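Long-range contacts in mandelate racemase / muconate lactonizing enzyme family protein (Agrobacterium tumefaciens, PDB 4DXK), which probably acts as an isomerase or lyase of the enolase superfamily, holding a metal ion within its alpha/beta barrel: residues 33-38 and 292-297; 113-118 and 331-336; 210-215 and 237-242; 242-247 and 262-267; 271-276 and 298-303. One frame throughout, in Å; residues are numbered along the deposited sequence.

Contact 1 (33-38 and 292-297)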
# COMPACT_ATOMS: atom_id res chain seq x y z
N GLU A 33 25.01 27.29 21.95
CA GLU A 33 24.22 28.42 21.48
C GLU A 33 22.91 27.92 20.92
O GLU A 33 22.84 26.83 20.37
CB GLU A 33 25.01 29.15 20.39
CG GLU A 33 24.44 30.45 19.84
CD GLU A 33 25.23 30.90 18.62
OE1 GLU A 33 26.20 31.68 18.77
OE2 GLU A 33 24.90 30.42 17.51
N THR A 34 21.87 28.73 21.03
CA THR A 34 20.64 28.51 20.30
C THR A 34 20.00 29.86 19.98
O THR A 34 20.55 30.91 20.31
CB THR A 34 19.69 27.52 21.02
OG1 THR A 34 18.60 27.18 20.15
CG2 THR A 34 19.15 28.11 22.30
N PHE A 35 18.84 29.82 19.32
CA PHE A 35 18.25 31.00 18.73
C PHE A 35 16.74 30.90 18.84
O PHE A 35 16.17 29.83 18.62
CB PHE A 35 18.66 31.06 17.25
CG PHE A 35 18.46 32.40 16.58
CD1 PHE A 35 19.47 33.34 16.61
CD2 PHE A 35 17.30 32.68 15.87
CE1 PHE A 35 19.33 34.57 15.97
CE2 PHE A 35 17.15 33.90 15.22
CZ PHE A 35 18.17 34.84 15.28
N PHE A 36 16.12 32.04 19.18
CA PHE A 36 14.67 32.24 19.39
C PHE A 36 14.25 31.92 20.81
O PHE A 36 14.63 30.89 21.38
CB PHE A 36 13.77 31.48 18.41
CG PHE A 36 13.78 32.01 17.01
CD1 PHE A 36 13.61 33.37 16.74
CD2 PHE A 36 13.93 31.14 15.94
CE1 PHE A 36 13.61 33.84 15.43
CE2 PHE A 36 13.92 31.60 14.63
CZ PHE A 36 13.76 32.95 14.37
N GLY A 37 13.44 32.81 21.38
CA GLY A 37 12.91 32.62 22.71
C GLY A 37 14.00 32.49 23.75
O GLY A 37 13.94 31.63 24.63
N ALA A 38 14.99 33.37 23.66
CA ALA A 38 16.18 33.28 24.50
C ALA A 38 15.86 33.32 25.99
O ALA A 38 16.46 32.58 26.77
CB ALA A 38 17.17 34.36 24.14
N ILE A 292 21.22 22.48 14.13
CA ILE A 292 21.76 21.73 15.25
C ILE A 292 21.28 22.26 16.60
O ILE A 292 21.23 21.50 17.57
CB ILE A 292 23.30 21.71 15.22
CG1 ILE A 292 23.87 23.11 15.30
CG2 ILE A 292 23.81 20.98 13.98
CD1 ILE A 292 25.37 23.11 15.43
N SER A 293 20.94 23.54 16.66
CA SER A 293 20.48 24.16 17.90
C SER A 293 18.97 24.04 18.12
O SER A 293 18.46 24.49 19.16
CB SER A 293 20.91 25.63 17.99
OG SER A 293 20.13 26.47 17.16
N TRP A 294 18.27 23.46 17.14
CA TRP A 294 16.82 23.30 17.18
C TRP A 294 16.40 21.83 17.12
O TRP A 294 15.22 21.54 17.30
CB TRP A 294 16.14 24.04 16.01
CG TRP A 294 16.32 25.53 16.02
CD1 TRP A 294 16.75 26.31 17.06
CD2 TRP A 294 16.11 26.43 14.92
NE1 TRP A 294 16.80 27.62 16.68
CE2 TRP A 294 16.40 27.73 15.37
CE3 TRP A 294 15.66 26.27 13.60
CZ2 TRP A 294 16.29 28.86 14.56
CZ3 TRP A 294 15.55 27.39 12.79
CH2 TRP A 294 15.85 28.67 13.27
N CYS A 295 17.34 20.91 16.85
CA CYS A 295 16.97 19.53 16.51
C CYS A 295 17.42 18.49 17.51
O CYS A 295 17.16 17.31 17.30
CB CYS A 295 17.52 19.15 15.13
SG CYS A 295 19.29 18.83 15.09
N GLY A 296 18.13 18.91 18.56
CA GLY A 296 18.71 17.98 19.51
C GLY A 296 20.23 17.97 19.54
O GLY A 296 20.85 17.03 20.05
N GLY A 297 20.85 18.99 18.97
CA GLY A 297 22.29 19.16 19.08
C GLY A 297 23.07 18.45 17.99
O GLY A 297 22.50 17.85 17.07
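The end of strand 30-35 runs past the loop that follows strand 287-290, and the backbones come nearest at T34 and S293, whose CA atoms are 5.0 Å apart. T34 makes the first tie with its hydroxyl: OG1 donates to S293 O at 2.9 Å, approaching from well above the carbonyl plane. This reach is possible because OG1 stands anti to the backbone N (chi1 -171°). Beside it S293 CB presses on E33 O at 3.3 Å, a buried carbonyl oxygen that finds no polar partner. The S293 hydroxyl belongs to D291, and the carboxylate of E33 leaves the contact for W19 and the backbone of V324 and V325.

W294 supplies the second tie. Its indole NE1 donates to F35 O at 3.0 Å, a bent bond (139° at the hydrogen) whose acceptor sits out of the ring plane. The six-membered ring of the same indole meets F36, with W294 CZ2 lying 3.6 Å from F36 CD2. The two rings are nearly parallel, at 24°, but slid so far that they hardly overlap. F35 comes in edge first over the centre of the F36 ring, completing a small aromatic cluster that L72 of a second subunit also touches. W294 meets H318 and E268 as well, and its side chain lies about 7 Å from the bound sodium ion. Such an interface is characteristic of the enolase superfamily, in which the N-terminal capping domain closes over the loops at the C-terminal ends of the barrel strands.

Contact 2 (113-118 and 331-336)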
# COMPACT_ATOMS: atom_id res chain seq x y z
N ARG A 113 38.07 19.35 3.75
CA ARG A 113 38.75 20.41 4.50
C ARG A 113 37.98 21.73 4.42
O ARG A 113 38.19 22.63 5.23
CB ARG A 113 40.17 20.59 3.96
CG ARG A 113 41.08 19.39 4.20
CD ARG A 113 41.39 19.23 5.68
NE ARG A 113 42.04 17.95 5.97
CZ ARG A 113 42.40 17.56 7.18
NH1 ARG A 113 42.18 18.33 8.23
NH2 ARG A 113 42.98 16.38 7.35
N GLU A 114 37.10 21.83 3.44
CA GLU A 114 36.25 23.00 3.27
C GLU A 114 35.02 22.53 2.52
O GLU A 114 35.03 21.45 1.91
CB GLU A 114 36.97 24.10 2.50
CG GLU A 114 37.33 23.69 1.08
CD GLU A 114 38.18 24.73 0.36
OE1 GLU A 114 38.44 25.81 0.94
OE2 GLU A 114 38.58 24.47 -0.80
N ILE A 115 33.96 23.33 2.54
CA ILE A 115 32.74 22.97 1.86
C ILE A 115 32.13 24.20 1.22
O ILE A 115 32.26 25.31 1.74
CB ILE A 115 31.71 22.28 2.81
CG1 ILE A 115 30.55 21.66 2.02
CG2 ILE A 115 31.21 23.26 3.86
CD1 ILE A 115 29.58 20.88 2.88
N ARG A 116 31.47 24.01 0.09
CA ARG A 116 30.79 25.10 -0.59
C ARG A 116 29.77 25.74 0.34
O ARG A 116 29.11 25.06 1.12
CB ARG A 116 30.09 24.58 -1.85
CG ARG A 116 29.52 25.67 -2.74
CD ARG A 116 29.16 25.13 -4.13
NE ARG A 116 27.91 24.39 -4.15
CZ ARG A 116 26.79 24.79 -4.75
NH1 ARG A 116 26.74 25.93 -5.42
NH2 ARG A 116 25.70 24.03 -4.69
N THR A 117 29.68 27.06 0.27
CA THR A 117 28.67 27.80 1.03
C THR A 117 27.60 28.39 0.11
O THR A 117 27.73 28.35 -1.12
CB THR A 117 29.31 28.91 1.88
OG1 THR A 117 28.37 29.40 2.84
CG2 THR A 117 29.76 30.07 0.99
N TYR A 118 26.51 28.88 0.70
CA TYR A 118 25.54 29.69 -0.03
C TYR A 118 25.10 30.83 0.86
O TYR A 118 25.21 30.75 2.09
CB TYR A 118 24.34 28.87 -0.51
CG TYR A 118 23.32 28.44 0.54
CD1 TYR A 118 22.23 29.26 0.86
CD2 TYR A 118 23.41 27.21 1.16
CE1 TYR A 118 21.28 28.85 1.78
CE2 TYR A 118 22.46 26.80 2.09
CZ TYR A 118 21.40 27.62 2.39
OH TYR A 118 20.46 27.22 3.32
N HIS A 331 31.68 22.26 11.37
CA HIS A 331 32.33 21.01 11.79
C HIS A 331 31.54 19.79 11.29
O HIS A 331 32.10 18.84 10.74
CB HIS A 331 32.46 20.91 13.32
CG HIS A 331 33.56 21.75 13.89
ND1 HIS A 331 34.86 21.30 13.99
CD2 HIS A 331 33.55 23.00 14.40
CE1 HIS A 331 35.60 22.25 14.53
NE2 HIS A 331 34.83 23.29 14.79
N LEU A 332 30.22 19.81 11.49
CA LEU A 332 29.38 18.72 10.99
C LEU A 332 29.47 18.56 9.48
O LEU A 332 29.59 17.44 8.96
CB LEU A 332 27.94 18.95 11.42
CG LEU A 332 26.92 17.93 10.89
CD1 LEU A 332 27.20 16.52 11.37
CD2 LEU A 332 25.50 18.37 11.27
N SER A 333 29.47 19.68 8.77
CA SER A 333 29.55 19.67 7.32
C SER A 333 30.90 19.21 6.78
O SER A 333 30.96 18.74 5.65
CB SER A 333 29.21 21.05 6.77
OG SER A 333 27.83 21.33 6.95
N LEU A 334 31.97 19.37 7.55
CA LEU A 334 33.27 18.86 7.10
C LEU A 334 33.38 17.36 7.35
O LEU A 334 34.12 16.67 6.66
CB LEU A 334 34.42 19.61 7.78
CG LEU A 334 34.48 21.10 7.48
CD1 LEU A 334 35.76 21.68 8.05
CD2 LEU A 334 34.38 21.43 6.00
N ASN A 335 32.66 16.86 8.34
CA ASN A 335 32.68 15.43 8.63
C ASN A 335 31.71 14.60 7.78
O ASN A 335 32.08 13.58 7.22
CB ASN A 335 32.39 15.15 10.10
CG ASN A 335 32.05 13.71 10.33
OD1 ASN A 335 30.87 13.35 10.48
ND2 ASN A 335 33.06 12.86 10.29
N ALA A 336 30.44 15.01 7.73
CA ALA A 336 29.41 14.15 7.15
C ALA A 336 29.66 13.97 5.66
O ALA A 336 29.66 14.94 4.92
CB ALA A 336 28.04 14.74 7.39
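L334 lays its CD2 methyl across the backbone of E114, 3.7 Å from E114 CA, while its other methyl, CD1, rests 3.8 Å from R113 O. The contact packs the last turn of helix 323-335 against strand 115-118, whose parallel pairing with 342-343 is consistent with its being the opening strand of the alpha/beta barrel. No hydrogen bond crosses between the two segments, so apolar carbon does the work. L334 holds CG beside its backbone N (chi1 -62°), and the isobutyl group thereby reaches the chain just before the strand, where the T369 hydroxyl also bonds to R113 O.

I115 points its side chain at the helix from the strand proper. With CG1 anti to the backbone N (chi1 -169°), the extended ethyl arm carries CD1 to within 3.9 Å of S333 CB. The branch methyl of I115, CG2, lies between the two helix residues, 4.2 Å from both S333 CB and L334 CD2. Polar groups at this joint find partners outside the two segments: S333 OG bonds to Q342 OE1, and R112 NH1 serves S333 O. That carbonyl oxygen still has an apolar neighbour, for I115 CD1 lies 3.8 Å from S333 O.

Contact 3 (210-215 and 237-242). With NA (sodium ion), chain C.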
# COMPACT_ATOMS: atom_id res chain seq x y z
N LYS A 210 24.58 29.83 -14.12
CA LYS A 210 25.79 29.77 -13.30
C LYS A 210 25.48 29.78 -11.80
O LYS A 210 26.36 29.51 -10.99
CB LYS A 210 26.75 30.90 -13.67
CG LYS A 210 27.22 30.85 -15.11
CD LYS A 210 28.26 31.91 -15.40
CE LYS A 210 28.47 32.09 -16.89
NZ LYS A 210 27.62 33.19 -17.44
N MET A 211 24.24 30.11 -11.46
CA MET A 211 23.82 30.26 -10.07
C MET A 211 22.72 29.26 -9.70
O MET A 211 21.68 29.23 -10.37
CB MET A 211 23.29 31.68 -9.85
CG MET A 211 22.77 31.95 -8.44
SD MET A 211 24.10 31.98 -7.23
CE MET A 211 24.94 33.50 -7.71
N ASP A 212 22.93 28.47 -8.65
CA ASP A 212 21.83 27.67 -8.10
C ASP A 212 20.91 28.61 -7.31
O ASP A 212 21.41 29.44 -6.54
CB ASP A 212 22.35 26.58 -7.16
CG ASP A 212 23.20 25.55 -7.87
OD1 ASP A 212 22.86 25.16 -9.01
OD2 ASP A 212 24.21 25.12 -7.27
N ILE A 213 19.61 28.51 -7.52
CA ILE A 213 18.67 29.35 -6.79
C ILE A 213 17.82 28.48 -5.88
O ILE A 213 17.00 27.67 -6.35
CB ILE A 213 17.72 30.15 -7.72
CG1 ILE A 213 18.52 30.94 -8.77
CG2 ILE A 213 16.85 31.09 -6.90
CD1 ILE A 213 17.64 31.62 -9.82
N MET A 214 18.03 28.64 -4.58
CA MET A 214 17.22 27.98 -3.57
C MET A 214 16.03 28.85 -3.24
O MET A 214 16.15 30.08 -3.19
CB MET A 214 18.05 27.77 -2.31
CG MET A 214 19.20 26.80 -2.50
SD MET A 214 20.64 27.34 -1.60
CE MET A 214 21.80 26.04 -2.04
N VAL A 215 14.87 28.24 -3.01
CA VAL A 215 13.68 28.99 -2.65
C VAL A 215 13.26 28.61 -1.25
O VAL A 215 13.06 27.43 -0.94
CB VAL A 215 12.53 28.72 -3.61
CG1 VAL A 215 11.40 29.69 -3.32
CG2 VAL A 215 13.00 28.86 -5.05
N GLN A 237 14.35 26.64 -13.15
CA GLN A 237 15.35 25.65 -12.74
C GLN A 237 15.79 25.85 -11.29
O GLN A 237 16.98 25.97 -11.00
CB GLN A 237 16.58 25.69 -13.66
CG GLN A 237 16.26 25.41 -15.13
CD GLN A 237 15.88 26.66 -15.90
OE1 GLN A 237 16.47 27.74 -15.72
NE2 GLN A 237 14.89 26.53 -16.78
N THR A 238 14.83 25.90 -10.38
CA THR A 238 15.14 26.09 -8.97
C THR A 238 15.85 24.86 -8.39
O THR A 238 15.67 23.74 -8.86
CB THR A 238 13.88 26.42 -8.18
OG1 THR A 238 12.88 25.42 -8.43
CG2 THR A 238 13.34 27.78 -8.60
N PHE A 239 16.68 25.09 -7.38
CA PHE A 239 17.54 24.05 -6.84
C PHE A 239 16.85 23.23 -5.75
O PHE A 239 16.95 22.01 -5.72
CB PHE A 239 18.82 24.68 -6.30
CG PHE A 239 19.87 23.68 -5.90
CD1 PHE A 239 20.54 22.94 -6.86
CD2 PHE A 239 20.18 23.49 -4.56
CE1 PHE A 239 21.52 22.02 -6.49
CE2 PHE A 239 21.17 22.59 -4.19
CZ PHE A 239 21.83 21.85 -5.15
N TRP A 240 16.17 23.93 -4.84
CA TRP A 240 15.35 23.26 -3.84
C TRP A 240 14.21 24.15 -3.41
O TRP A 240 14.28 25.37 -3.59
CB TRP A 240 16.20 22.75 -2.66
CG TRP A 240 16.68 23.70 -1.58
CD1 TRP A 240 15.98 24.70 -0.94
CD2 TRP A 240 17.96 23.64 -0.94
NE1 TRP A 240 16.76 25.27 0.04
CE2 TRP A 240 17.97 24.63 0.07
CE3 TRP A 240 19.09 22.85 -1.13
CZ2 TRP A 240 19.10 24.85 0.87
CZ3 TRP A 240 20.19 23.06 -0.31
CH2 TRP A 240 20.19 24.05 0.67
N HIS A 241 13.16 23.55 -2.87
CA HIS A 241 12.00 24.27 -2.34
C HIS A 241 11.91 23.95 -0.87
O HIS A 241 11.54 22.82 -0.48
CB HIS A 241 10.72 23.85 -3.07
CG HIS A 241 10.66 24.32 -4.49
ND1 HIS A 241 9.64 23.99 -5.35
CD2 HIS A 241 11.51 25.10 -5.21
CE1 HIS A 241 9.85 24.53 -6.54
NE2 HIS A 241 10.99 25.21 -6.48
N GLU A 242 12.27 24.93 -0.05
CA GLU A 242 12.46 24.71 1.38
C GLU A 242 11.21 25.08 2.16
O GLU A 242 10.65 26.18 2.00
CB GLU A 242 13.65 25.55 1.85
CG GLU A 242 14.02 25.38 3.32
CD GLU A 242 15.30 26.10 3.67
OE1 GLU A 242 16.10 26.40 2.77
OE2 GLU A 242 15.52 26.40 4.87
NA NA C . 15.03 28.21 6.24
O HOH W 1 19.09 26.46 -9.48
O HOH W 2 14.51 29.98 7.71
O HOH W 3 12.80 27.56 6.42
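V215 pairs with H241 in a parallel bridge, bonding to the residues on either side of H241: V215 N donates to W240 O at 3.0 Å, and V215 O accepts from E242 N at 2.8 Å. The strands are neighbours in the barrel, joined by helix 223-232 as a beta-alpha-beta unit. One step earlier F239 N gives a nearly straight bond to I213 O, also 2.8 Å long. Ahead of these bonds water 1 bridges the chains, accepting from I213 N and donating to Q237 O at 2.6 Å. The buried W240 N, by contrast, has no partner.

Side chains settle their own accounts. T238 OG1 and H241 NE2 share a hydrogen bond of 2.7 Å, and Y256 takes up H241 ND1. D212, stacked by its carboxylate over the F239 ring, pairs with one conformer of R116 and with Y187 of a fourth subunit. In E242 the oxygens divide the labour: OE2 binds the sodium ion at 2.3 Å, while OE1 accepts from W240 NE1 on its anti side and forms a salt bridge with K172. M214, in one of its two modelled conformers, covers the indole that donates this bond, setting SD 4.1 Å from the centroid of the W240 six-membered ring, a Met-aromatic contact made over the face.

Contact 4 (242-247 and 262-267). With NA (sodium ion), chain C.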
# COMPACT_ATOMS: atom_id res chain seq x y z
N GLU A 242 12.27 24.93 -0.05
CA GLU A 242 12.46 24.71 1.38
C GLU A 242 11.21 25.08 2.16
O GLU A 242 10.65 26.18 2.00
CB GLU A 242 13.65 25.55 1.85
CG GLU A 242 14.02 25.38 3.32
CD GLU A 242 15.30 26.10 3.67
OE1 GLU A 242 16.10 26.40 2.77
OE2 GLU A 242 15.52 26.40 4.87
N ASP A 243 10.79 24.17 3.03
CA ASP A 243 9.63 24.37 3.89
C ASP A 243 8.43 24.95 3.14
O ASP A 243 7.89 25.99 3.51
CB ASP A 243 10.03 25.23 5.10
CG ASP A 243 10.94 24.49 6.05
OD1 ASP A 243 10.83 23.26 6.11
OD2 ASP A 243 11.77 25.12 6.73
N PRO A 244 8.00 24.26 2.07
CA PRO A 244 6.90 24.80 1.27
C PRO A 244 5.57 24.86 2.01
O PRO A 244 4.71 25.68 1.66
CB PRO A 244 6.80 23.82 0.10
CG PRO A 244 7.38 22.53 0.65
CD PRO A 244 8.50 22.99 1.53
N ILE A 245 5.39 23.98 2.99
CA ILE A 245 4.21 23.93 3.85
C ILE A 245 4.69 23.72 5.28
O ILE A 245 5.87 23.49 5.51
CB ILE A 245 3.23 22.79 3.44
CG1 ILE A 245 3.89 21.42 3.60
CG2 ILE A 245 2.69 23.00 2.02
CD1 ILE A 245 2.91 20.26 3.47
N LYS A 246 3.78 23.83 6.24
CA LYS A 246 4.09 23.57 7.64
C LYS A 246 4.48 22.11 7.79
O LYS A 246 3.86 21.22 7.21
CB LYS A 246 2.87 23.86 8.51
CG LYS A 246 3.17 23.99 9.99
CD LYS A 246 3.79 25.33 10.32
CE LYS A 246 3.83 25.56 11.82
NZ LYS A 246 4.56 26.81 12.10
N MET A 247 5.51 21.85 8.59
CA MET A 247 6.04 20.49 8.74
C MET A 247 5.42 19.73 9.91
O MET A 247 6.13 19.09 10.69
CB MET A 247 7.57 20.56 8.85
CG MET A 247 8.22 21.11 7.58
SD MET A 247 8.18 19.86 6.28
CE MET A 247 8.51 20.85 4.84
N ALA A 262 11.41 20.83 -8.17
CA ALA A 262 12.64 20.82 -7.38
C ALA A 262 12.42 19.95 -6.15
O ALA A 262 11.28 19.85 -5.67
CB ALA A 262 13.00 22.24 -6.96
N PRO A 263 13.49 19.35 -5.62
CA PRO A 263 13.34 18.57 -4.40
C PRO A 263 12.91 19.44 -3.23
O PRO A 263 13.22 20.64 -3.17
CB PRO A 263 14.75 18.02 -4.14
CG PRO A 263 15.66 18.95 -4.88
CD PRO A 263 14.88 19.36 -6.10
N ILE A 264 12.19 18.82 -2.30
CA ILE A 264 11.83 19.46 -1.05
C ILE A 264 13.05 19.55 -0.16
O ILE A 264 13.76 18.55 0.04
CB ILE A 264 10.76 18.63 -0.32
CG1 ILE A 264 9.48 18.56 -1.16
CG2 ILE A 264 10.46 19.20 1.06
CD1 ILE A 264 8.49 17.52 -0.66
N SER A 265 13.29 20.72 0.39
CA SER A 265 14.26 20.91 1.44
C SER A 265 13.49 20.99 2.76
O SER A 265 12.63 21.87 2.93
CB SER A 265 15.03 22.19 1.16
OG SER A 265 15.81 22.62 2.23
N ALA A 266 13.74 20.06 3.67
CA ALA A 266 12.98 19.94 4.91
C ALA A 266 13.85 19.25 5.95
O ALA A 266 14.54 18.28 5.60
CB ALA A 266 11.71 19.13 4.67
N SER A 267 13.86 19.71 7.20
CA SER A 267 13.37 21.02 7.63
C SER A 267 14.10 21.43 8.90
O SER A 267 14.14 20.66 9.87
CB SER A 267 11.87 21.02 7.93
OG SER A 267 11.48 22.29 8.44
NA NA C . 15.03 28.21 6.24
O HOH W 3 12.80 27.56 6.42
O HOH W 2 14.51 29.98 7.71
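S267 OG donates to D243 OD1 over just 2.6 Å, meeting the oxygen on its syn side but 27° out of the carboxylate plane, and the same hydroxyl is also bonded to T269 OG1. S267 follows a cis peptide bond, and its OG lies anti to the backbone N (chi1 176°), a placing that turns the hydroxyl onto D243. The other carboxylate oxygen, D243 OD2, accepts from water 3 at 2.7 Å. That water is itself a ligand of the sodium ion, 2.3 Å from the metal.

The backbones meet just before this point. D243 N donates to S265 O at 2.9 Å, and E242 CA sends a CA-H...O contact of 3.2 Å to the same carbonyl oxygen, so S265 O is approached by two neighbouring groups. S265 also lies alongside the glutamate, its OG 3.5 Å from E242 CG. Further out the joint is apolar: the M247 thioether bends back to bring CE 3.6 Å from A266 CB, and P244 rests more loosely on I264.

With E216, E242 and E268 as the protein's carboxylate ligands, the metal site of this barrel has D243 in its second shell. Held by a serine on one oxygen and by a metal-bound water on the other, D243 probably orients that water and links the end of strand 264-266 to the sodium site.

Contact 5 (271-276 and 298-303)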
# COMPACT_ATOMS: atom_id res chain seq x y z
N GLY A 271 12.57 18.39 14.82
CA GLY A 271 13.50 17.98 15.87
C GLY A 271 13.56 16.49 16.13
O GLY A 271 12.53 15.81 16.13
N SER A 272 14.79 16.02 16.34
CA SER A 272 15.13 14.64 16.73
C SER A 272 15.15 13.71 15.53
O SER A 272 14.47 13.93 14.51
CB SER A 272 14.20 14.07 17.82
OG SER A 272 13.05 13.46 17.25
N ARG A 273 15.90 12.63 15.65
CA ARG A 273 15.96 11.72 14.53
C ARG A 273 14.61 11.08 14.22
O ARG A 273 14.40 10.63 13.09
CB ARG A 273 17.06 10.69 14.74
CG ARG A 273 16.67 9.54 15.57
CD ARG A 273 17.95 8.78 15.96
NE ARG A 273 18.50 9.34 17.19
CZ ARG A 273 19.15 8.63 18.10
NH1 ARG A 273 19.43 7.35 17.87
NH2 ARG A 273 19.53 9.22 19.21
N TRP A 274 13.70 11.05 15.19
CA TRP A 274 12.39 10.46 14.98
C TRP A 274 11.55 11.28 14.00
O TRP A 274 10.81 10.71 13.18
CB TRP A 274 11.68 10.21 16.32
CG TRP A 274 12.37 9.12 17.08
CD1 TRP A 274 12.08 7.78 17.03
CD2 TRP A 274 13.53 9.24 17.93
NE1 TRP A 274 12.97 7.08 17.80
CE2 TRP A 274 13.87 7.95 18.35
CE3 TRP A 274 14.29 10.32 18.37
CZ2 TRP A 274 14.95 7.70 19.21
CZ3 TRP A 274 15.37 10.08 19.21
CH2 TRP A 274 15.68 8.78 19.63
N ALA A 275 11.66 12.60 14.05
CA ALA A 275 10.99 13.43 13.06
C ALA A 275 11.55 13.18 11.66
O ALA A 275 10.81 13.20 10.67
CB ALA A 275 11.09 14.92 13.41
N PHE A 276 12.85 12.95 11.59
CA PHE A 276 13.49 12.70 10.30
C PHE A 276 13.21 11.30 9.78
O PHE A 276 13.09 11.12 8.57
CB PHE A 276 14.98 13.08 10.35
CG PHE A 276 15.18 14.56 10.38
CD1 PHE A 276 15.26 15.28 9.21
CD2 PHE A 276 15.18 15.25 11.58
CE1 PHE A 276 15.39 16.67 9.23
CE2 PHE A 276 15.31 16.64 11.61
CZ PHE A 276 15.41 17.35 10.44
N LEU A 298 24.39 18.51 18.11
CA LEU A 298 25.24 17.72 17.24
C LEU A 298 24.95 16.23 17.41
O LEU A 298 25.10 15.46 16.46
CB LEU A 298 26.72 18.00 17.53
CG LEU A 298 27.26 19.31 16.96
CD1 LEU A 298 28.58 19.70 17.62
CD2 LEU A 298 27.44 19.22 15.46
N SER A 299 24.53 15.82 18.60
CA SER A 299 24.23 14.41 18.86
C SER A 299 23.10 13.89 17.97
O SER A 299 23.25 12.86 17.31
CB SER A 299 23.94 14.17 20.34
OG SER A 299 25.14 14.38 21.08
N GLU A 300 21.97 14.59 17.92
CA GLU A 300 20.92 14.16 17.00
C GLU A 300 21.31 14.43 15.56
O GLU A 300 21.07 13.58 14.69
CB GLU A 300 19.55 14.79 17.31
CG GLU A 300 18.91 14.23 18.57
CD GLU A 300 18.67 12.72 18.50
OE1 GLU A 300 18.06 12.24 17.51
OE2 GLU A 300 19.07 12.01 19.44
N ALA A 301 21.93 15.58 15.29
CA ALA A 301 22.24 15.97 13.92
C ALA A 301 23.15 14.98 13.22
O ALA A 301 22.95 14.68 12.04
CB ALA A 301 22.83 17.36 13.88
N ARG A 302 24.16 14.47 13.92
CA ARG A 302 25.10 13.57 13.28
C ARG A 302 24.40 12.27 12.88
O ARG A 302 24.74 11.64 11.88
CB ARG A 302 26.34 13.31 14.18
CG ARG A 302 26.11 12.42 15.39
CD ARG A 302 27.23 12.61 16.40
NE ARG A 302 27.17 11.73 17.55
CZ ARG A 302 28.07 10.79 17.81
NH1 ARG A 302 29.08 10.56 16.97
NH2 ARG A 302 27.95 10.06 18.91
N LYS A 303 23.43 11.86 13.68
CA LYS A 303 22.70 10.62 13.43
C LYS A 303 21.67 10.84 12.32
O LYS A 303 21.44 9.95 11.50
CB LYS A 303 22.06 10.13 14.74
CG LYS A 303 23.11 9.84 15.81
CD LYS A 303 22.53 9.64 17.20
CE LYS A 303 23.68 9.63 18.22
NZ LYS A 303 23.15 9.46 19.60
O HOH W 4 21.32 7.77 21.02
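Two neighbouring outer helices of the alpha/beta barrel, 272-281 and 297-310, are tied together by the pair R273 and E300. The axes of the segments 272-276 and 298-303 pass 9.3 Å apart and run in roughly the same direction, 30° from parallel, as helices of successive beta-alpha units do. R273 grips the carboxylate side-on with two nitrogens: NE donates to E300 OE1 at 3.0 Å and NH2 to E300 OE2 at 2.8 Å. Both bonds are almost straight, both use the syn sides of the oxygens, and the two flat groups are nearly coplanar. A third bond comes from the main chain, where R273 N reaches E300 OE1 from the anti side at 2.9 Å. OE1 therefore accepts twice from one residue, which fixes the rotation of the carboxylate. R273 has CG tucked between its backbone N and carbonyl carbon (chi1 83°), and a further bend at chi3 lets NE and the backbone N reach the same carboxylate oxygen.

The guanidinium is sandwiched. K303 CD lies over the centre of one face, 3.6 Å above the plane, and W274 CH2 covers the opposite face nearer the rim. A third subunit also takes part: its E309 and S306 bond R273 NH1 and its H312 stacks on W274, so the link between helices is also part of an assembly interface. The ammonium of K303 forms a salt bridge with D62. Although K303 NZ and R273 NH2 are like charges 3.6 Å apart, water 4 joins them, accepting from each nitrogen at 2.9 Å.

In the fold
Contacts 3, 4 and 5 follow one another along the barrel domain, whereas contacts 1 and 2 each bridge more than 200 residues and cross in sequence. Contacts 3 and 4 are centred 12 Å apart, share E242, and occupy the neighbouring strands 212-216, 240-242 and 264-266 of one parallel sheet at the sodium site. Contact 5 continues into the next helices, F276 touching S267. It meets contact 1, centred 13 Å away, where C295 and S272 join by their backbones. Contact 2, centred 20 Å from contact 1, touches contact 3 through Y118 on W240. Together they connect the capping domain, the barrel wall and the metal site, while contacts 2 and 5 also reach a third subunit.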